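Putative solute-binding component of ABC transporter (Clostridium phytofermentans, PDB 4YS6) binds beta-D-glucopyranose in the cleft between its two lobes and probably serves as the sugar-capturing component of an ABC transporter. Local coordinates at residues 169-174 / 206-211; 241-246 / 267-272; 56-61 / 296-301. All coordinates share one frame; numbering follows the deposited sequence.

Interaction 1. Residues 169-174 / 206-211; sequences IFTGDP and VAFEKV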
loop_
_atom_site.group_PDB
_atom_site.type_symbol
_atom_site.label_atom_id
_atom_site.label_comp_id
_atom_site.label_asym_id
_atom_site.label_seq_id
_atom_site.Cartn_x
_atom_site.Cartn_y
_atom_site.Cartn_z
ATOM N N ILE A 169 0.489 -14.923 7.590
ATOM C CA ILE A 169 0.350 -13.476 7.484
ATOM C C ILE A 169 1.578 -12.875 6.817
ATOM O O ILE A 169 2.695 -13.216 7.188
ATOM C CB ILE A 169 0.196 -12.837 8.868
ATOM C CG1 ILE A 169 -1.013 -13.393 9.626
ATOM C CG2 ILE A 169 0.071 -11.327 8.754
ATOM C CD1 ILE A 169 -0.902 -13.174 11.129
ATOM N N PHE A 170 1.338 -12.007 5.840
ATOM C CA PHE A 170 2.401 -11.283 5.120
ATOM C C PHE A 170 2.033 -9.822 5.064
ATOM O O PHE A 170 1.008 -9.489 4.461
ATOM C CB PHE A 170 2.574 -11.801 3.705
ATOM C CG PHE A 170 3.192 -13.164 3.624
ATOM C CD1 PHE A 170 2.480 -14.282 4.034
ATOM C CD2 PHE A 170 4.481 -13.329 3.130
ATOM C CE1 PHE A 170 3.069 -15.536 3.983
ATOM C CE2 PHE A 170 5.055 -14.581 3.064
ATOM C CZ PHE A 170 4.347 -15.681 3.505
ATOM N N THR A 171 2.810 -8.955 5.708
ATOM C CA THR A 171 2.568 -7.523 5.554
ATOM C C THR A 171 3.765 -6.834 4.865
ATOM O O THR A 171 4.637 -7.482 4.262
ATOM C CB THR A 171 2.201 -6.849 6.912
ATOM O OG1 THR A 171 1.616 -5.550 6.676
ATOM C CG2 THR A 171 3.402 -6.715 7.821
ATOM N N GLY A 172 3.756 -5.509 4.881
ATOM C CA GLY A 172 4.668 -4.751 4.063
ATOM C C GLY A 172 5.965 -4.410 4.753
ATOM O O GLY A 172 6.351 -5.015 5.758
ATOM N N ASP A 173 6.653 -3.418 4.195
ATOM C CA ASP A 173 7.979 -3.063 4.677
ATOM C C ASP A 173 7.859 -2.339 6.006
ATOM O O ASP A 173 6.984 -1.484 6.169
ATOM C CB ASP A 173 8.693 -2.190 3.665
ATOM C CG ASP A 173 10.110 -1.860 4.083
ATOM O OD1 ASP A 173 11.020 -2.684 3.817
ATOM O OD2 ASP A 173 10.308 -0.801 4.724
ATOM N N PRO A 174 8.748 -2.654 6.957
ATOM C CA PRO A 174 8.619 -2.006 8.264
ATOM C C PRO A 174 8.929 -0.498 8.257
ATOM O O PRO A 174 8.640 0.186 9.223
ATOM C CB PRO A 174 9.635 -2.752 9.140
ATOM C CG PRO A 174 10.150 -3.886 8.348
ATOM C CD PRO A 174 9.807 -3.683 6.915
ATOM N N VAL A 206 3.323 -14.016 14.009
ATOM C CA VAL A 206 2.118 -13.198 14.099
ATOM C C VAL A 206 2.461 -11.725 14.270
ATOM O O VAL A 206 1.815 -10.855 13.670
ATOM C CB VAL A 206 1.250 -13.642 15.255
ATOM C CG1 VAL A 206 0.011 -12.755 15.395
ATOM C CG2 VAL A 206 0.828 -15.107 15.092
ATOM N N ALA A 207 3.457 -11.450 15.101
ATOM C CA ALA A 207 3.896 -10.082 15.365
ATOM C C ALA A 207 4.327 -9.355 14.106
ATOM O O ALA A 207 4.871 -9.958 13.185
ATOM C CB ALA A 207 5.028 -10.084 16.363
ATOM N N PHE A 208 4.078 -8.042 14.075
ATOM C CA PHE A 208 4.359 -7.221 12.900
ATOM C C PHE A 208 5.775 -7.445 12.404
ATOM O O PHE A 208 5.985 -7.646 11.202
ATOM C CB PHE A 208 4.152 -5.736 13.219
ATOM C CG PHE A 208 4.451 -4.812 12.067
ATOM C CD1 PHE A 208 3.521 -4.601 11.071
ATOM C CD2 PHE A 208 5.672 -4.158 11.978
ATOM C CE1 PHE A 208 3.779 -3.767 10.024
ATOM C CE2 PHE A 208 5.939 -3.300 10.916
ATOM C CZ PHE A 208 4.998 -3.114 9.935
ATOM N N GLU A 209 6.728 -7.419 13.332
ATOM C CA GLU A 209 8.136 -7.595 12.995
ATOM C C GLU A 209 8.417 -8.900 12.279
ATOM O O GLU A 209 9.312 -8.962 11.426
ATOM C CB GLU A 209 9.001 -7.530 14.261
ATOM C CG GLU A 209 8.616 -8.570 15.319
ATOM C CD GLU A 209 9.468 -8.502 16.574
ATOM O OE1 GLU A 209 10.554 -7.881 16.527
ATOM O OE2 GLU A 209 9.049 -9.077 17.606
ATOM N N LYS A 210 7.692 -9.951 12.654
ATOM C CA LYS A 210 7.931 -11.287 12.109
ATOM C C LYS A 210 7.256 -11.506 10.742
ATOM O O LYS A 210 7.664 -12.377 9.979
ATOM C CB LYS A 210 7.432 -12.353 13.076
ATOM C CG LYS A 210 8.174 -12.433 14.415
ATOM C CD LYS A 210 7.740 -13.697 15.173
ATOM C CE LYS A 210 8.436 -13.877 16.529
ATOM N NZ LYS A 210 8.052 -12.846 17.541
ATOM N N VAL A 211 6.209 -10.746 10.443
ATOM C CA VAL A 211 5.455 -10.962 9.204
ATOM C C VAL A 211 5.680 -9.895 8.139
ATOM O O VAL A 211 5.158 -10.006 7.017
ATOM C CB VAL A 211 3.946 -11.061 9.495
ATOM C CG1 VAL A 211 3.695 -12.241 10.411
ATOM C CG2 VAL A 211 3.402 -9.794 10.127
#

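Interaction 2. Residues 241-246 / 267-272; sequences AVLCSN and IVTGQD. With BGC (beta-D-glucopyranose), chain D.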
loop_
_atom_site.group_PDB
_atom_site.type_symbol
_atom_site.label_atom_id
_atom_site.label_comp_id
_atom_site.label_asym_id
_atom_site.label_seq_id
_atom_site.Cartn_x
_atom_site.Cartn_y
_atom_site.Cartn_z
ATOM N N ALA A 241 -6.086 -19.817 5.108
ATOM C CA ALA A 241 -6.043 -18.424 4.689
ATOM C C ALA A 241 -4.657 -17.845 4.775
ATOM O O ALA A 241 -3.895 -18.184 5.683
ATOM C CB ALA A 241 -6.999 -17.569 5.536
ATOM N N VAL A 242 -4.342 -16.960 3.827
ATOM C CA VAL A 242 -3.142 -16.124 3.928
ATOM C C VAL A 242 -3.556 -14.659 3.855
ATOM O O VAL A 242 -4.039 -14.175 2.836
ATOM C CB VAL A 242 -2.111 -16.430 2.829
ATOM C CG1 VAL A 242 -0.765 -15.764 3.156
ATOM C CG2 VAL A 242 -1.898 -17.929 2.696
ATOM N N LEU A 243 -3.377 -13.968 4.965
ATOM C CA LEU A 243 -3.595 -12.538 5.023
ATOM C C LEU A 243 -2.389 -11.858 4.415
ATOM O O LEU A 243 -1.305 -11.880 5.006
ATOM C CB LEU A 243 -3.803 -12.092 6.469
ATOM C CG LEU A 243 -3.791 -10.597 6.721
ATOM C CD1 LEU A 243 -4.961 -9.965 5.942
ATOM C CD2 LEU A 243 -3.898 -10.338 8.228
ATOM N N CYS A 244 -2.571 -11.311 3.218
ATOM C CA CYS A 244 -1.533 -10.520 2.565
ATOM C C CYS A 244 -2.000 -9.089 2.529
ATOM O O CYS A 244 -3.097 -8.818 2.043
ATOM C CB CYS A 244 -1.255 -10.981 1.149
ATOM S SG CYS A 244 -0.671 -12.691 1.086
ATOM N N SER A 245 -1.146 -8.173 2.980
ATOM C CA SER A 245 -1.539 -6.774 3.034
ATOM C C SER A 245 -1.609 -6.115 1.666
ATOM O O SER A 245 -2.274 -5.080 1.536
ATOM C CB SER A 245 -0.588 -5.969 3.943
ATOM O OG SER A 245 -0.660 -6.387 5.304
ATOM N N ASN A 246 -0.956 -6.662 0.640
ATOM C CA ASN A 246 -1.082 -6.070 -0.682
ATOM C C ASN A 246 -0.859 -7.072 -1.788
ATOM O O ASN A 246 -0.593 -8.243 -1.555
ATOM C CB ASN A 246 -0.114 -4.887 -0.851
ATOM C CG ASN A 246 1.286 -5.324 -1.242
ATOM O OD1 ASN A 246 1.742 -6.421 -0.881
ATOM N ND2 ASN A 246 1.972 -4.489 -2.029
ATOM N N ILE A 267 -7.814 -18.949 1.149
ATOM C CA ILE A 267 -8.145 -17.545 0.992
ATOM C C ILE A 267 -6.847 -16.764 0.853
ATOM O O ILE A 267 -5.908 -16.969 1.636
ATOM C CB ILE A 267 -8.929 -16.990 2.190
ATOM C CG1 ILE A 267 -10.227 -17.754 2.401
ATOM C CG2 ILE A 267 -9.190 -15.500 1.986
ATOM C CD1 ILE A 267 -10.849 -17.501 3.766
ATOM N N VAL A 268 -6.768 -15.907 -0.166
ATOM C CA VAL A 268 -5.621 -14.993 -0.315
ATOM C C VAL A 268 -6.142 -13.589 -0.566
ATOM O O VAL A 268 -6.897 -13.371 -1.514
ATOM C CB VAL A 268 -4.698 -15.392 -1.477
ATOM C CG1 VAL A 268 -3.526 -14.415 -1.595
ATOM C CG2 VAL A 268 -4.180 -16.847 -1.302
ATOM N N THR A 269 -5.771 -12.662 0.311
ATOM C CA THR A 269 -6.160 -11.258 0.201
ATOM C C THR A 269 -5.083 -10.443 -0.507
ATOM O O THR A 269 -3.999 -10.941 -0.811
ATOM C CB THR A 269 -6.428 -10.626 1.584
ATOM O OG1 THR A 269 -5.230 -10.615 2.369
ATOM C CG2 THR A 269 -7.493 -11.405 2.332
ATOM N N GLY A 270 -5.377 -9.174 -0.759
ATOM C CA GLY A 270 -4.426 -8.285 -1.363
ATOM C C GLY A 270 -4.928 -6.866 -1.411
ATOM O O GLY A 270 -5.918 -6.504 -0.777
ATOM N N GLN A 271 -4.222 -6.051 -2.170
ATOM C CA GLN A 271 -4.562 -4.656 -2.340
ATOM C C GLN A 271 -3.787 -4.080 -3.538
ATOM O O GLN A 271 -2.597 -4.363 -3.691
ATOM C CB GLN A 271 -4.250 -3.902 -1.050
ATOM C CG GLN A 271 -4.221 -2.444 -1.171
ATOM C CD GLN A 271 -3.705 -1.738 0.087
ATOM O OE1 GLN A 271 -4.035 -0.597 0.291
ATOM N NE2 GLN A 271 -2.909 -2.429 0.942
ATOM N N ASP A 272 -4.490 -3.269 -4.334
ATOM C CA ASP A 272 -3.988 -2.403 -5.427
ATOM C C ASP A 272 -4.569 -2.793 -6.793
ATOM O O ASP A 272 -4.511 -1.996 -7.739
ATOM C CB ASP A 272 -2.455 -2.411 -5.624
ATOM C CG ASP A 272 -1.686 -1.751 -4.498
ATOM O OD1 ASP A 272 -2.285 -1.123 -3.599
ATOM O OD2 ASP A 272 -0.432 -1.834 -4.571
HETATM C C2 BGC D . 0.805 1.402 -0.539
HETATM C C3 BGC D . 0.278 0.156 -1.173
HETATM C C4 BGC D . 1.300 -0.560 -1.953
HETATM C C5 BGC D . 2.553 -0.805 -1.170
HETATM C C6 BGC D . 3.701 -1.343 -1.996
HETATM C C1 BGC D . 1.991 1.046 0.379
HETATM O O1 BGC D . 2.513 2.081 0.943
HETATM O O2 BGC D . -0.214 2.022 0.236
HETATM O O3 BGC D . -0.854 0.568 -2.029
HETATM O O4 BGC D . 0.833 -1.870 -2.362
HETATM O O5 BGC D . 2.977 0.471 -0.602
HETATM O O6 BGC D . 3.866 -0.624 -3.208
#

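Interaction 3. Residues 56-61 / 296-301; sequences SNMEKQ and TLASQV. With NA (sodium ion), chain I.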
loop_
_atom_site.group_PDB
_atom_site.type_symbol
_atom_site.label_atom_id
_atom_site.label_comp_id
_atom_site.label_asym_id
_atom_site.label_seq_id
_atom_site.Cartn_x
_atom_site.Cartn_y
_atom_site.Cartn_z
ATOM N N SER A 56 2.575 8.956 -13.210
ATOM C CA SER A 56 2.015 9.404 -14.476
ATOM C C SER A 56 0.793 10.259 -14.269
ATOM O O SER A 56 0.604 11.247 -14.972
ATOM C CB SER A 56 1.647 8.215 -15.362
ATOM O OG SER A 56 2.814 7.619 -15.876
ATOM N N ASN A 57 -0.055 9.863 -13.330
ATOM C CA ASN A 57 -1.260 10.628 -13.066
ATOM C C ASN A 57 -0.922 11.980 -12.418
ATOM O O ASN A 57 -1.507 13.001 -12.779
ATOM C CB ASN A 57 -2.224 9.814 -12.204
ATOM C CG ASN A 57 -2.832 8.648 -12.962
ATOM O OD1 ASN A 57 -3.082 8.736 -14.158
ATOM N ND2 ASN A 57 -3.113 7.568 -12.258
HETATM N N MSE A 58 0.036 12.003 -11.499
HETATM C CA MSE A 58 0.491 13.267 -10.930
HETATM C C MSE A 58 1.037 14.192 -11.999
HETATM O O MSE A 58 0.722 15.378 -12.035
HETATM C CB MSE A 58 1.573 13.004 -9.878
HETATM C CG MSE A 58 1.063 12.517 -8.570
HETATM SE SE MSE A 58 0.004 13.928 -7.637
HETATM C CE MSE A 58 1.109 15.518 -7.850
ATOM N N GLU A 59 1.903 13.664 -12.855
ATOM C CA GLU A 59 2.494 14.489 -13.909
ATOM C C GLU A 59 1.418 15.050 -14.839
ATOM O O GLU A 59 1.403 16.235 -15.157
ATOM C CB GLU A 59 3.508 13.671 -14.712
ATOM C CG GLU A 59 4.233 14.470 -15.765
ATOM C CD GLU A 59 5.386 13.689 -16.356
ATOM O OE1 GLU A 59 5.170 12.520 -16.737
ATOM O OE2 GLU A 59 6.505 14.232 -16.419
ATOM N N LYS A 60 0.504 14.193 -15.286
ATOM C CA LYS A 60 -0.538 14.622 -16.202
ATOM C C LYS A 60 -1.409 15.701 -15.590
ATOM O O LYS A 60 -1.681 16.708 -16.230
ATOM C CB LYS A 60 -1.419 13.442 -16.619
ATOM C CG LYS A 60 -2.630 13.860 -17.453
ATOM C CD LYS A 60 -3.535 12.681 -17.757
ATOM C CE LYS A 60 -4.695 13.094 -18.656
ATOM N NZ LYS A 60 -5.606 14.076 -18.003
ATOM N N GLN A 61 -1.858 15.475 -14.356
ATOM C CA GLN A 61 -2.816 16.376 -13.736
ATOM C C GLN A 61 -2.144 17.676 -13.311
ATOM O O GLN A 61 -2.754 18.724 -13.415
ATOM C CB GLN A 61 -3.502 15.685 -12.565
ATOM C CG GLN A 61 -4.347 14.512 -13.038
ATOM C CD GLN A 61 -5.191 13.921 -11.945
ATOM O OE1 GLN A 61 -5.771 14.646 -11.138
ATOM N NE2 GLN A 61 -5.300 12.598 -11.935
ATOM N N THR A 296 -7.685 9.372 -8.598
ATOM C CA THR A 296 -8.422 10.134 -7.597
ATOM C C THR A 296 -7.492 10.726 -6.567
ATOM O O THR A 296 -7.637 11.886 -6.169
ATOM C CB THR A 296 -9.447 9.246 -6.875
ATOM O OG1 THR A 296 -10.344 8.706 -7.847
ATOM C CG2 THR A 296 -10.238 10.047 -5.846
ATOM N N LEU A 297 -6.549 9.911 -6.113
ATOM C CA LEU A 297 -5.549 10.390 -5.163
ATOM C C LEU A 297 -4.768 11.548 -5.783
ATOM O O LEU A 297 -4.595 12.594 -5.146
ATOM C CB LEU A 297 -4.609 9.259 -4.745
ATOM C CG LEU A 297 -3.514 9.623 -3.745
ATOM C CD1 LEU A 297 -4.097 10.255 -2.517
ATOM C CD2 LEU A 297 -2.731 8.358 -3.367
ATOM N N ALA A 298 -4.314 11.378 -7.025
ATOM C CA ALA A 298 -3.576 12.432 -7.712
ATOM C C ALA A 298 -4.419 13.695 -7.825
ATOM O O ALA A 298 -3.909 14.796 -7.615
ATOM C CB ALA A 298 -3.112 11.982 -9.074
ATOM N N SER A 299 -5.706 13.544 -8.121
ATOM C CA SER A 299 -6.598 14.691 -8.225
ATOM C C SER A 299 -6.667 15.467 -6.914
ATOM O O SER A 299 -6.643 16.702 -6.906
ATOM C CB SER A 299 -8.004 14.234 -8.645
ATOM O OG SER A 299 -8.859 15.365 -8.705
ATOM N N GLN A 300 -6.724 14.747 -5.802
ATOM C CA GLN A 300 -6.822 15.378 -4.498
ATOM C C GLN A 300 -5.518 16.103 -4.185
ATOM O O GLN A 300 -5.528 17.218 -3.648
ATOM C CB GLN A 300 -7.143 14.357 -3.416
ATOM C CG GLN A 300 -8.551 13.842 -3.491
ATOM C CD GLN A 300 -9.572 14.967 -3.452
ATOM O OE1 GLN A 300 -10.297 15.198 -4.416
ATOM N NE2 GLN A 300 -9.607 15.688 -2.351
ATOM N N VAL A 301 -4.395 15.488 -4.548
ATOM C CA VAL A 301 -3.109 16.142 -4.314
ATOM C C VAL A 301 -2.976 17.426 -5.138
ATOM O O VAL A 301 -2.507 18.465 -4.623
ATOM C CB VAL A 301 -1.964 15.184 -4.601
ATOM C CG1 VAL A 301 -0.613 15.923 -4.622
ATOM C CG2 VAL A 301 -1.970 14.115 -3.546
HETATM NA NA NA I . 4.207 5.748 -15.842
HETATM O O HOH W 1 3.238 3.884 -16.984
HETATM O O HOH W 2 5.578 7.513 -14.823
HETATM O O HOH W 3 6.372 4.816 -15.410
#

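Interaction 1. Residues 169-174 / 206-211
Thr171 and Val211 supply the hydrogen bond of this contact: Thr171 N lies 2.9 Å from Val211 O in a nearly straight N-H...O bond (167°). The same oxygen also takes a CA-H...O contact from Phe170. Among the apolar contacts, Val211 lies slantwise across Ile169, its CG1 3.9 Å from Ile169 CB. Its other methyl, CG2, reaches Thr171 CG2 at 3.8 Å. Val211 CB, for its part, sits against the carbonyl oxygen of Ile169, 3.4 Å from Ile169 O. Farther back, Ile169 CD1 approaches Val206 CA at 4.2 Å. Strand 165-170 is part of the parallel sheet in one lobe of a periplasmic binding protein; helix 177-195 and strand 199-200 complete a beta-alpha-beta crossover, after which the chain returns as the short helix 208-211. The aromatic contacts belong to Phe208. Having CG trans to the backbone N (chi1 179°) carries the ring toward the loop that follows the strand, although its CB is not aimed there. Thr171 CG2 meets the ring obliquely, 3.7 Å from Phe208 CE1, whereas Pro174 CA sits at the ring edge, 4.0 Å from Phe208 CE2. Tyr183 of helix 177-195 packs edge-to-face with this ring, while Thr171 OG1 is hydrogen-bonded to Ser245 OG.

Interaction 2. Residues 241-246 / 267-272
Val242 N and Ile267 O, 2.7 Å apart, form the firm rung of a short parallel ladder, followed by a weak bond from Thr269 N to Val242 O. Ala241 and Ile267 put their side chains on one sheet face, with their CB atoms 3.9 Å apart; Val242 and Val268 occupy the other. Past the ladder, side chains take over the pairing. The hydroxyl of Thr269 is set between its own backbone N and carbonyl carbon (chi1 64°), from where OG1 donates to Cys244 O at 2.8 Å, tilted 30° from the carbonyl plane. The Leu243 side chain runs at a slant to that of Thr269, with Leu243 CD1 3.6 Å from Thr269 OG1. Gln271 is drawn out at full length, which carries NE2 to Ser245 O at 2.8 Å; that oxygen lies close to the amide plane, and the amide's rotation is fixed further by a bond from Lys292 NZ to OE1. At the sugar, Asn246 holds its amide folded over its own backbone (chi1 83°), caps the start of helix 247-260, and gives ND2 to glucose O4 at 2.9 Å. The carboxylate of Asp272 spans two sugar hydroxyls: OD1 accepts from O3 at 2.7 Å and OD2 from O4 in a short bond of 2.5 Å. Glucose O4 is therefore gripped as both acceptor and donor. Strand 241-244, helix 247-260 and strand 267-268 form a beta-alpha-beta unit, and the sugar sits beyond the C-terminal ends of its parallel strands, the usual binding edge of the periplasmic binding protein fold.

Interaction 3. Residues 56-61 / 296-301
Met58, present as selenomethionine, and Val301 cross at about a right angle where helices 50-64 and 294-309 meet. Two bends in the Met58 chain, at chi2 (-67°) and chi3 (-45°), bring its end nearer to the second helix than the direction of its CB would suggest. SE then rests 3.7 Å from Val301 CG1 and 3.9 Å from Ala298 CB. The small Ala298 points toward the opposing helix and is met by three side chains: its CB also touches Asn57 CB at 3.9 Å and Gln61 NE2 at 3.7 Å. Gln61 reaches across alongside the alanine with an extended chain, so that its amide lies against the backbone of the next residue. There OE1 comes within 3.0 Å of Ser299 CA, a tight approach; Ser299 N is also close, but at too poor an angle for a hydrogen bond. NE2 donates to Arg295 O, one turn earlier in the same helix. On a different side of helix 50-64, Ser56 OG binds a sodium ion at 2.3 Å, together with Asn52 O and three waters. The axes of the two short segments approach to 8.8 Å and cross at -43°, the small Ala298 at the middle of the contact letting the helices come this near. Tyr123 of strand 119-123 lies beneath both Met58 and Val301, so the pair forms part of a helical layer covering the larger, mixed sheet, as in the alpha/beta/alpha sandwich lobes of periplasmic binding proteins.

Overall arrangement
Interactions 1 and 2 are neighbours, their centres 13 Å apart, because strands 165-170 and 241-244 lie side by side in the same parallel sheet; Phe170 N bonds to Leu243 O across that seam. Interaction 3 belongs to the other lobe, on the far side of the chain's centre, with its centre 30 Å from that of interaction 1 and 26 Å from that of interaction 2. Along the chain, interaction 1 precedes interaction 2, and both fall between the two helices joined by interaction 3. The lobe holding 56-61 and 296-301 is thus built from both early and late parts of the chain, and glucose lies between the lobes, bonded by residues of each.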